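Long-range contacts in probable polysaccharide deacetylase PDAA (Bacillus subtilis, PDB 1W1A), which removes the acetyl group from N-acetylmuramic acid residues of peptidoglycan, a step toward the muramic delta-lactam of the spore cortex that is required for germination: residues Asn68-Gly73 and His216-Asp221; Ile115-Phe120 and Asp135-Val140. All blocks are in the same frame, centred on the assembly; numbering follows the deposited sequence.

Interaction 1: Asn68-Gly73 and His216-Asp221. With NDG (2-acetamido-2-deoxy-alpha-D-glucopyranose), chain E.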
ATOM      1  N   ASN A  68       0.082   5.254  -5.522  1.00 27.05           N
ATOM      2  CA  ASN A  68      -0.038   6.525  -6.218  1.00 27.98           C
ATOM      3  C   ASN A  68       0.703   6.536  -7.534  1.00 29.44           C
ATOM      4  O   ASN A  68       1.931   6.601  -7.559  1.00 31.58           O
ATOM      5  CB  ASN A  68       0.463   7.635  -5.297  1.00 29.63           C
ATOM      6  CG  ASN A  68      -0.400   7.766  -4.055  1.00 33.81           C
ATOM      7  OD1 ASN A  68      -1.337   8.581  -4.011  1.00 34.65           O
ATOM      8  ND2 ASN A  68      -0.121   6.931  -3.055  1.00 27.31           N
ATOM      9  N   GLY A  69      -0.052   6.459  -8.624  1.00 29.41           N
ATOM     10  CA  GLY A  69       0.552   6.445  -9.946  1.00 29.88           C
ATOM     11  C   GLY A  69       0.539   7.819 -10.577  1.00 30.76           C
ATOM     12  O   GLY A  69       1.441   8.165 -11.326  1.00 31.67           O
ATOM     13  N   TYR A  70      -0.502   8.592 -10.278  1.00 30.72           N
ATOM     14  CA  TYR A  70      -0.650   9.953 -10.789  1.00 29.82           C
ATOM     15  C   TYR A  70      -1.608  10.702  -9.865  1.00 30.59           C
ATOM     16  O   TYR A  70      -2.271  10.104  -9.007  1.00 28.83           O
ATOM     17  CB  TYR A  70      -1.197   9.955 -12.223  1.00 30.31           C
ATOM     18  CG  TYR A  70      -2.546   9.299 -12.362  1.00 26.76           C
ATOM     19  CD1 TYR A  70      -2.655   7.921 -12.516  1.00 28.34           C
ATOM     20  CD2 TYR A  70      -3.708  10.047 -12.276  1.00 25.48           C
ATOM     21  CE1 TYR A  70      -3.897   7.309 -12.576  1.00 28.84           C
ATOM     22  CE2 TYR A  70      -4.948   9.451 -12.332  1.00 27.61           C
ATOM     23  CZ  TYR A  70      -5.038   8.081 -12.481  1.00 28.29           C
ATOM     24  OH  TYR A  70      -6.271   7.488 -12.531  1.00 30.71           O
ATOM     25  N   GLU A  71      -1.682  12.015 -10.050  1.00 30.41           N
ATOM     26  CA  GLU A  71      -2.527  12.854  -9.217  1.00 27.99           C
ATOM     27  C   GLU A  71      -3.765  13.334  -9.967  1.00 29.39           C
ATOM     28  O   GLU A  71      -3.679  13.804 -11.099  1.00 31.08           O
ATOM     29  CB  GLU A  71      -1.713  14.049  -8.721  1.00 31.36           C
ATOM     30  CG  GLU A  71      -2.458  15.031  -7.826  1.00 28.78           C
ATOM     31  CD  GLU A  71      -2.967  14.405  -6.534  1.00 30.53           C
ATOM     32  OE1 GLU A  71      -2.585  13.257  -6.197  1.00 30.63           O
ATOM     33  OE2 GLU A  71      -3.756  15.078  -5.844  1.00 31.94           O
ATOM     34  N   ASN A  72      -4.922  13.194  -9.335  1.00 28.17           N
ATOM     35  CA  ASN A  72      -6.168  13.638  -9.932  1.00 28.45           C
ATOM     36  C   ASN A  72      -6.831  14.695  -9.045  1.00 29.20           C
ATOM     37  O   ASN A  72      -8.039  14.934  -9.139  1.00 29.89           O
ATOM     38  CB  ASN A  72      -7.114  12.466 -10.113  1.00 27.16           C
ATOM     39  CG  ASN A  72      -8.317  12.827 -10.935  1.00 27.91           C
ATOM     40  OD1 ASN A  72      -9.383  12.213 -10.793  1.00 26.68           O
ATOM     41  ND2 ASN A  72      -8.160  13.819 -11.817  1.00 16.60           N
ATOM     42  N   GLY A  73      -6.041  15.280  -8.148  1.00 29.65           N
ATOM     43  CA  GLY A  73      -6.519  16.351  -7.292  1.00 28.49           C
ATOM     44  C   GLY A  73      -7.076  16.112  -5.903  1.00 30.52           C
ATOM     45  O   GLY A  73      -7.629  17.055  -5.346  1.00 29.85           O
ATOM     46  N   HIS A 216      -6.728   4.212  -3.285  1.00 25.65           N
ATOM     47  CA  HIS A 216      -6.184   5.109  -4.288  1.00 29.64           C
ATOM     48  C   HIS A 216      -6.769   6.444  -3.883  1.00 29.91           C
ATOM     49  O   HIS A 216      -7.768   6.479  -3.172  1.00 30.62           O
ATOM     50  CB  HIS A 216      -6.630   4.697  -5.696  1.00 27.04           C
ATOM     51  CG  HIS A 216      -6.160   3.332  -6.071  1.00 30.67           C
ATOM     52  ND1 HIS A 216      -6.891   2.193  -5.791  1.00 30.52           N
ATOM     53  CD2 HIS A 216      -4.982   2.907  -6.589  1.00 29.45           C
ATOM     54  CE1 HIS A 216      -6.179   1.127  -6.119  1.00 32.95           C
ATOM     55  NE2 HIS A 216      -5.016   1.533  -6.604  1.00 32.11           N
ATOM     56  N   THR A 217      -6.136   7.533  -4.306  1.00 29.83           N
ATOM     57  CA  THR A 217      -6.596   8.870  -3.946  1.00 29.84           C
ATOM     58  C   THR A 217      -6.987   9.646  -5.203  1.00 29.57           C
ATOM     59  O   THR A 217      -6.859  10.882  -5.257  1.00 28.08           O
ATOM     60  CB  THR A 217      -5.464   9.650  -3.213  1.00 30.81           C
ATOM     61  OG1 THR A 217      -4.382   9.878  -4.124  1.00 33.75           O
ATOM     62  CG2 THR A 217      -4.924   8.862  -2.042  1.00 26.01           C
ATOM     63  N   VAL A 218      -7.458   8.925  -6.217  1.00 27.72           N
ATOM     64  CA  VAL A 218      -7.829   9.562  -7.472  1.00 25.64           C
ATOM     65  C   VAL A 218      -9.332   9.647  -7.760  1.00 24.97           C
ATOM     66  O   VAL A 218      -9.746  10.432  -8.600  1.00 23.38           O
ATOM     67  CB  VAL A 218      -7.153   8.845  -8.692  1.00 28.83           C
ATOM     68  CG1 VAL A 218      -5.657   8.862  -8.547  1.00 27.69           C
ATOM     69  CG2 VAL A 218      -7.647   7.398  -8.818  1.00 27.17           C
ATOM     70  N   SER A 219     -10.154   8.860  -7.071  1.00 24.90           N
ATOM     71  CA  SER A 219     -11.591   8.877  -7.369  1.00 25.06           C
ATOM     72  C   SER A 219     -12.370   9.906  -6.561  1.00 25.42           C
ATOM     73  O   SER A 219     -12.017  10.222  -5.424  1.00 29.69           O
ATOM     74  CB  SER A 219     -12.185   7.475  -7.157  1.00 26.57           C
ATOM     75  OG  SER A 219     -13.226   7.195  -8.078  1.00 25.11           O
ATOM     76  N   ARG A 220     -13.436  10.423  -7.159  1.00 27.19           N
ATOM     77  CA  ARG A 220     -14.291  11.432  -6.536  1.00 30.44           C
ATOM     78  C   ARG A 220     -14.701  11.077  -5.100  1.00 31.72           C
ATOM     79  O   ARG A 220     -15.243  10.003  -4.858  1.00 32.85           O
ATOM     80  CB  ARG A 220     -15.543  11.637  -7.396  1.00 31.87           C
ATOM     81  CG  ARG A 220     -16.628  12.492  -6.759  1.00 37.22           C
ATOM     82  CD  ARG A 220     -17.743  12.839  -7.754  1.00 40.59           C
ATOM     83  NE  ARG A 220     -19.004  12.119  -7.528  1.00 42.02           N
ATOM     84  CZ  ARG A 220     -19.172  10.825  -7.759  1.00 44.53           C
ATOM     85  NH1 ARG A 220     -18.158  10.102  -8.219  1.00 48.41           N
ATOM     86  NH2 ARG A 220     -20.347  10.254  -7.535  1.00 44.65           N
ATOM     87  N   ASP A 221     -14.420  11.982  -4.162  1.00 32.91           N
ATOM     88  CA  ASP A 221     -14.774  11.821  -2.745  1.00 34.03           C
ATOM     89  C   ASP A 221     -14.076  10.728  -1.958  1.00 33.83           C
ATOM     90  O   ASP A 221     -14.518  10.389  -0.851  1.00 34.57           O
ATOM     91  CB  ASP A 221     -16.286  11.617  -2.582  1.00 38.43           C
ATOM     92  CG  ASP A 221     -17.092  12.790  -3.095  1.00 39.93           C
ATOM     93  OD1 ASP A 221     -16.779  13.945  -2.735  1.00 36.63           O
ATOM     94  OD2 ASP A 221     -18.049  12.548  -3.857  1.00 46.68           O
TER
HETATM   95  C1  NDG E1261      -1.674  -1.055 -10.274  1.00 46.51           C
HETATM   96  C2  NDG E1261      -2.252  -0.190  -9.153  1.00 46.18           C
HETATM   97  C3  NDG E1261      -2.371  -1.076  -7.922  1.00 46.50           C
HETATM   98  C4  NDG E1261      -3.316  -2.261  -8.237  1.00 48.57           C
HETATM   99  C5  NDG E1261      -2.901  -3.003  -9.532  1.00 50.17           C
HETATM  100  C6  NDG E1261      -4.009  -3.929 -10.009  1.00 51.52           C
HETATM  101  C7  NDG E1261      -1.846   2.184  -9.205  1.00 47.19           C
HETATM  102  C8  NDG E1261      -0.801   3.279  -9.342  1.00 47.52           C
HETATM  103  O5  NDG E1261      -2.631  -2.076 -10.620  1.00 46.74           O
HETATM  104  O3  NDG E1261      -2.856  -0.318  -6.824  1.00 41.34           O
HETATM  105  O4  NDG E1261      -3.302  -3.190  -7.159  1.00 49.08           O
HETATM  106  O6  NDG E1261      -5.271  -3.266  -9.995  1.00 56.38           O
HETATM  107  O7  NDG E1261      -3.035   2.451  -9.388  1.00 46.69           O
HETATM  108  N2  NDG E1261      -1.413   0.965  -8.890  1.00 45.91           N
HETATM  109  O1  NDG E1261      -0.517  -1.682  -9.823  1.00 40.72           O
HETATM  110  O   HOH W   1      -5.713  12.790  -6.465  1.00 26.64           O

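Interaction 2: Ile115-Phe120 and Asp135-Val140. With NDG (2-acetamido-2-deoxy-alpha-D-glucopyranose), chain E.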
ATOM      1  N   ILE A 115       6.802   6.470   2.727  1.00 26.18           N
ATOM      2  CA  ILE A 115       6.801   6.415   1.278  1.00 27.95           C
ATOM      3  C   ILE A 115       7.342   5.069   0.791  1.00 29.99           C
ATOM      4  O   ILE A 115       8.545   4.787   0.922  1.00 28.60           O
ATOM      5  CB  ILE A 115       7.645   7.567   0.683  1.00 27.24           C
ATOM      6  CG1 ILE A 115       6.997   8.910   1.037  1.00 23.82           C
ATOM      7  CG2 ILE A 115       7.762   7.407  -0.840  1.00 23.44           C
ATOM      8  CD1 ILE A 115       7.852  10.099   0.670  1.00 21.49           C
ATOM      9  N   GLY A 116       6.438   4.250   0.240  1.00 29.49           N
ATOM     10  CA  GLY A 116       6.789   2.932  -0.265  1.00 30.19           C
ATOM     11  C   GLY A 116       7.227   2.999  -1.715  1.00 32.34           C
ATOM     12  O   GLY A 116       7.143   4.052  -2.342  1.00 32.42           O
ATOM     13  N   ASN A 117       7.686   1.875  -2.257  1.00 32.97           N
ATOM     14  CA  ASN A 117       8.154   1.825  -3.636  1.00 33.26           C
ATOM     15  C   ASN A 117       7.161   1.097  -4.554  1.00 33.88           C
ATOM     16  O   ASN A 117       6.770  -0.046  -4.291  1.00 31.26           O
ATOM     17  CB  ASN A 117       9.509   1.103  -3.686  1.00 36.15           C
ATOM     18  CG  ASN A 117      10.418   1.613  -4.804  1.00 34.31           C
ATOM     19  OD1 ASN A 117       9.992   1.816  -5.944  1.00 32.66           O
ATOM     20  ND2 ASN A 117      11.683   1.810  -4.474  1.00 31.68           N
ATOM     21  N   HIS A 118       6.765   1.761  -5.634  1.00 32.94           N
ATOM     22  CA  HIS A 118       5.850   1.162  -6.593  1.00 33.47           C
ATOM     23  C   HIS A 118       6.543   1.143  -7.964  1.00 34.87           C
ATOM     24  O   HIS A 118       5.891   1.100  -9.016  1.00 33.66           O
ATOM     25  CB  HIS A 118       4.543   1.965  -6.635  1.00 32.81           C
ATOM     26  CG  HIS A 118       3.359   1.171  -7.091  1.00 33.44           C
ATOM     27  ND1 HIS A 118       3.275  -0.195  -6.931  1.00 36.26           N
ATOM     28  CD2 HIS A 118       2.193   1.556  -7.665  1.00 34.04           C
ATOM     29  CE1 HIS A 118       2.110  -0.620  -7.388  1.00 35.71           C
ATOM     30  NE2 HIS A 118       1.434   0.424  -7.837  1.00 38.31           N
ATOM     31  N   SER A 119       7.880   1.166  -7.915  1.00 35.79           N
ATOM     32  CA  SER A 119       8.771   1.150  -9.080  1.00 37.48           C
ATOM     33  C   SER A 119       8.719   2.454  -9.859  1.00 38.53           C
ATOM     34  O   SER A 119       7.721   3.174  -9.816  1.00 39.61           O
ATOM     35  CB  SER A 119       8.446  -0.009 -10.020  1.00 38.33           C
ATOM     36  OG  SER A 119       7.416   0.343 -10.917  1.00 41.89           O
ATOM     37  N   PHE A 120       9.789   2.746 -10.594  1.00 37.47           N
ATOM     38  CA  PHE A 120       9.845   3.988 -11.339  1.00 37.18           C
ATOM     39  C   PHE A 120       8.910   4.103 -12.532  1.00 37.27           C
ATOM     40  O   PHE A 120       8.208   5.105 -12.652  1.00 37.33           O
ATOM     41  CB  PHE A 120      11.283   4.290 -11.778  1.00 36.72           C
ATOM     42  CG  PHE A 120      11.487   5.721 -12.203  1.00 35.60           C
ATOM     43  CD1 PHE A 120      11.143   6.133 -13.478  1.00 34.91           C
ATOM     44  CD2 PHE A 120      11.964   6.668 -11.295  1.00 36.54           C
ATOM     45  CE1 PHE A 120      11.266   7.473 -13.854  1.00 37.57           C
ATOM     46  CE2 PHE A 120      12.092   8.011 -11.655  1.00 37.42           C
ATOM     47  CZ  PHE A 120      11.739   8.413 -12.943  1.00 38.45           C
ATOM     48  N   ASP A 135      17.477  -0.874 -10.726  1.00 40.79           N
ATOM     49  CA  ASP A 135      17.339   0.503 -11.191  1.00 41.33           C
ATOM     50  C   ASP A 135      15.881   0.974 -11.057  1.00 41.13           C
ATOM     51  O   ASP A 135      15.619   2.106 -10.633  1.00 39.70           O
ATOM     52  CB  ASP A 135      17.809   0.623 -12.645  1.00 43.44           C
ATOM     53  CG  ASP A 135      17.671   2.042 -13.191  1.00 46.78           C
ATOM     54  OD1 ASP A 135      18.147   2.991 -12.531  1.00 47.40           O
ATOM     55  OD2 ASP A 135      17.087   2.208 -14.285  1.00 50.18           O
ATOM     56  N   GLU A 136      14.938   0.110 -11.421  1.00 38.46           N
ATOM     57  CA  GLU A 136      13.527   0.455 -11.301  1.00 38.99           C
ATOM     58  C   GLU A 136      13.195   0.938  -9.883  1.00 37.96           C
ATOM     59  O   GLU A 136      12.488   1.929  -9.698  1.00 35.30           O
ATOM     60  CB  GLU A 136      12.652  -0.755 -11.631  1.00 40.71           C
ATOM     61  CG  GLU A 136      12.228  -0.849 -13.089  1.00 44.44           C
ATOM     62  CD  GLU A 136      11.504   0.410 -13.563  1.00 47.00           C
ATOM     63  OE1 GLU A 136      10.734   0.998 -12.768  1.00 48.67           O
ATOM     64  OE2 GLU A 136      11.694   0.808 -14.732  1.00 47.15           O
ATOM     65  N   LEU A 137      13.718   0.233  -8.883  1.00 37.45           N
ATOM     66  CA  LEU A 137      13.458   0.580  -7.496  1.00 37.44           C
ATOM     67  C   LEU A 137      14.316   1.723  -6.939  1.00 36.72           C
ATOM     68  O   LEU A 137      13.786   2.661  -6.352  1.00 34.84           O
ATOM     69  CB  LEU A 137      13.626  -0.664  -6.617  1.00 38.33           C
ATOM     70  CG  LEU A 137      12.857  -1.898  -7.087  1.00 36.71           C
ATOM     71  CD1 LEU A 137      12.850  -2.960  -6.001  1.00 37.96           C
ATOM     72  CD2 LEU A 137      11.445  -1.495  -7.426  1.00 40.25           C
ATOM     73  N   ASP A 138      15.633   1.657  -7.127  1.00 34.98           N
ATOM     74  CA  ASP A 138      16.496   2.695  -6.584  1.00 34.81           C
ATOM     75  C   ASP A 138      16.261   4.082  -7.153  1.00 34.52           C
ATOM     76  O   ASP A 138      16.502   5.076  -6.459  1.00 31.07           O
ATOM     77  CB  ASP A 138      17.977   2.346  -6.754  1.00 37.72           C
ATOM     78  CG  ASP A 138      18.902   3.456  -6.215  1.00 41.49           C
ATOM     79  OD1 ASP A 138      19.428   4.268  -7.009  1.00 39.18           O
ATOM     80  OD2 ASP A 138      19.087   3.530  -4.981  1.00 45.08           O
ATOM     81  N   SER A 139      15.797   4.166  -8.401  1.00 32.73           N
ATOM     82  CA  SER A 139      15.582   5.476  -8.998  1.00 34.21           C
ATOM     83  C   SER A 139      14.420   6.185  -8.330  1.00 33.37           C
ATOM     84  O   SER A 139      14.362   7.410  -8.311  1.00 33.75           O
ATOM     85  CB  SER A 139      15.378   5.365 -10.513  1.00 34.15           C
ATOM     86  OG  SER A 139      14.520   4.292 -10.840  1.00 42.01           O
ATOM     87  N   VAL A 140      13.489   5.422  -7.767  1.00 33.86           N
ATOM     88  CA  VAL A 140      12.380   6.061  -7.078  1.00 30.89           C
ATOM     89  C   VAL A 140      12.947   6.657  -5.792  1.00 32.84           C
ATOM     90  O   VAL A 140      12.664   7.811  -5.473  1.00 32.10           O
ATOM     91  CB  VAL A 140      11.224   5.070  -6.760  1.00 30.13           C
ATOM     92  CG1 VAL A 140      10.238   5.718  -5.792  1.00 26.83           C
ATOM     93  CG2 VAL A 140      10.485   4.683  -8.057  1.00 18.78           C
TER
HETATM   94  C1  NDG E1261      -1.674  -1.055 -10.274  1.00 46.51           C
HETATM   95  C2  NDG E1261      -2.252  -0.190  -9.153  1.00 46.18           C
HETATM   96  C3  NDG E1261      -2.371  -1.076  -7.922  1.00 46.50           C
HETATM   97  C4  NDG E1261      -3.316  -2.261  -8.237  1.00 48.57           C
HETATM   98  C5  NDG E1261      -2.901  -3.003  -9.532  1.00 50.17           C
HETATM   99  C6  NDG E1261      -4.009  -3.929 -10.009  1.00 51.52           C
HETATM  100  C7  NDG E1261      -1.846   2.184  -9.205  1.00 47.19           C
HETATM  101  C8  NDG E1261      -0.801   3.279  -9.342  1.00 47.52           C
HETATM  102  O5  NDG E1261      -2.631  -2.076 -10.620  1.00 46.74           O
HETATM  103  O3  NDG E1261      -2.856  -0.318  -6.824  1.00 41.34           O
HETATM  104  O4  NDG E1261      -3.302  -3.190  -7.159  1.00 49.08           O
HETATM  105  O6  NDG E1261      -5.271  -3.266  -9.995  1.00 56.38           O
HETATM  106  O7  NDG E1261      -3.035   2.451  -9.388  1.00 46.69           O
HETATM  107  N2  NDG E1261      -1.413   0.965  -8.890  1.00 45.91           N
HETATM  108  O1  NDG E1261      -0.517  -1.682  -9.823  1.00 40.72           O

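Interaction 1: Asn68-Gly73 and His216-Asp221
V218 gives up the most surface here, settling between Y70 and N72. Its CG1 lies over one face of the Y70 ring, 3.9 Å from CE2, and the two side chains cross at about a right angle. The same methyl, placed anti to its own carbonyl carbon (chi1 -58°), comes 3.6 Å from Y70 O, while V218 CB meets N72 CB at 3.9 Å. T217, next in buried area, is directed at segment 68-73 and brings OG1 to 3.3 Å from N68 OD1; this hydroxyl is hydrogen-bonded to T75 OG1. A water between the backbones accepts from N72 N at 3.0 Å. At the inner end H216, probably the catalytic proton donor as in related deacetylases, shares a 2.9 Å hydrogen bond between NE2 and O3 of NDG, which sits at the ring edge, while ND1 is bonded to D187 OD1. Replacing H216 with alanine would remove the imidazole, and D187 OD1 and the sugar O3 would probably lose the group that links them. The contact joins the loops that follow the paired parallel strands 61-68 and 211-215, with T217 reaching V78 of helix 75-84 and N68 and E71 resting on F97 of helix 95-100.

Interaction 2: Ile115-Phe120 and Asp135-Val140
N117, the last residue of strand 114-117, and F120, inside the H-S-x-x-H motif that follows it, reach onto helix 130-148; H118 and H122 of this motif of the NodB-homology deacetylases are divalent-metal ligands. In this crystal N2 of NDG donates an almost straight hydrogen bond (172°) to H118 NE2, while ND1 is held by R157 O, so both imidazole nitrogens have partners. Across the contact, E136 comes first. Its backbone O accepts from F120 N at 3.0 Å, the donor lying above the carbonyl plane. Its side chain bends back at chi2, putting OE1 2.9 Å from F120 N, and OE2 is hydrogen-bonded to H121 ND1, tying H121, within the motif, to the helix. L137 O takes N117 ND2 at 2.9 Å. That N-H points nearly straight at the oxygen, which is in the amide plane of N117, yet it comes from above the carbonyl plane, on the opposite face from V140 N, the second donor to this oxygen. L137 CD2 packs beside S119 CA. S139 places OG 3.4 Å from F120 CB; F120 CG stands anti to its backbone N (chi1 -164°), which brings ring atom CD2 near the same OG. V140 closes the contact: its CG2 presses on the S119-F120 peptide, 3.4 Å from S119 C. The amide of N117 slides past the valine in the opposite direction, its OD1 completing an Asx turn by accepting from S119 N at 3.0 Å, while V140 CB lies 3.6 Å from that same OD1.

Overall arrangement
Interactions 1 and 2 lie at the ends of strands of one parallel sheet: strand 90-93 pairs with both 61-68 and 114-117, and segment 68-73 runs on from the first of these while 115-120 passes from the second into its loop. Their centres are about 19 Å apart and they do not touch, but both reach the same NDG through a histidine. Interaction 1 joins loop to loop, is partly buried with Y70 exposed, and relies on apolar contacts, with a water between the backbones. Interaction 2 joins a strand end to a helix, is buried, and is held by direct hydrogen bonds to helix carbonyls. One thus carries the probable proton donor, the other a metal-ligand histidine, of a single site.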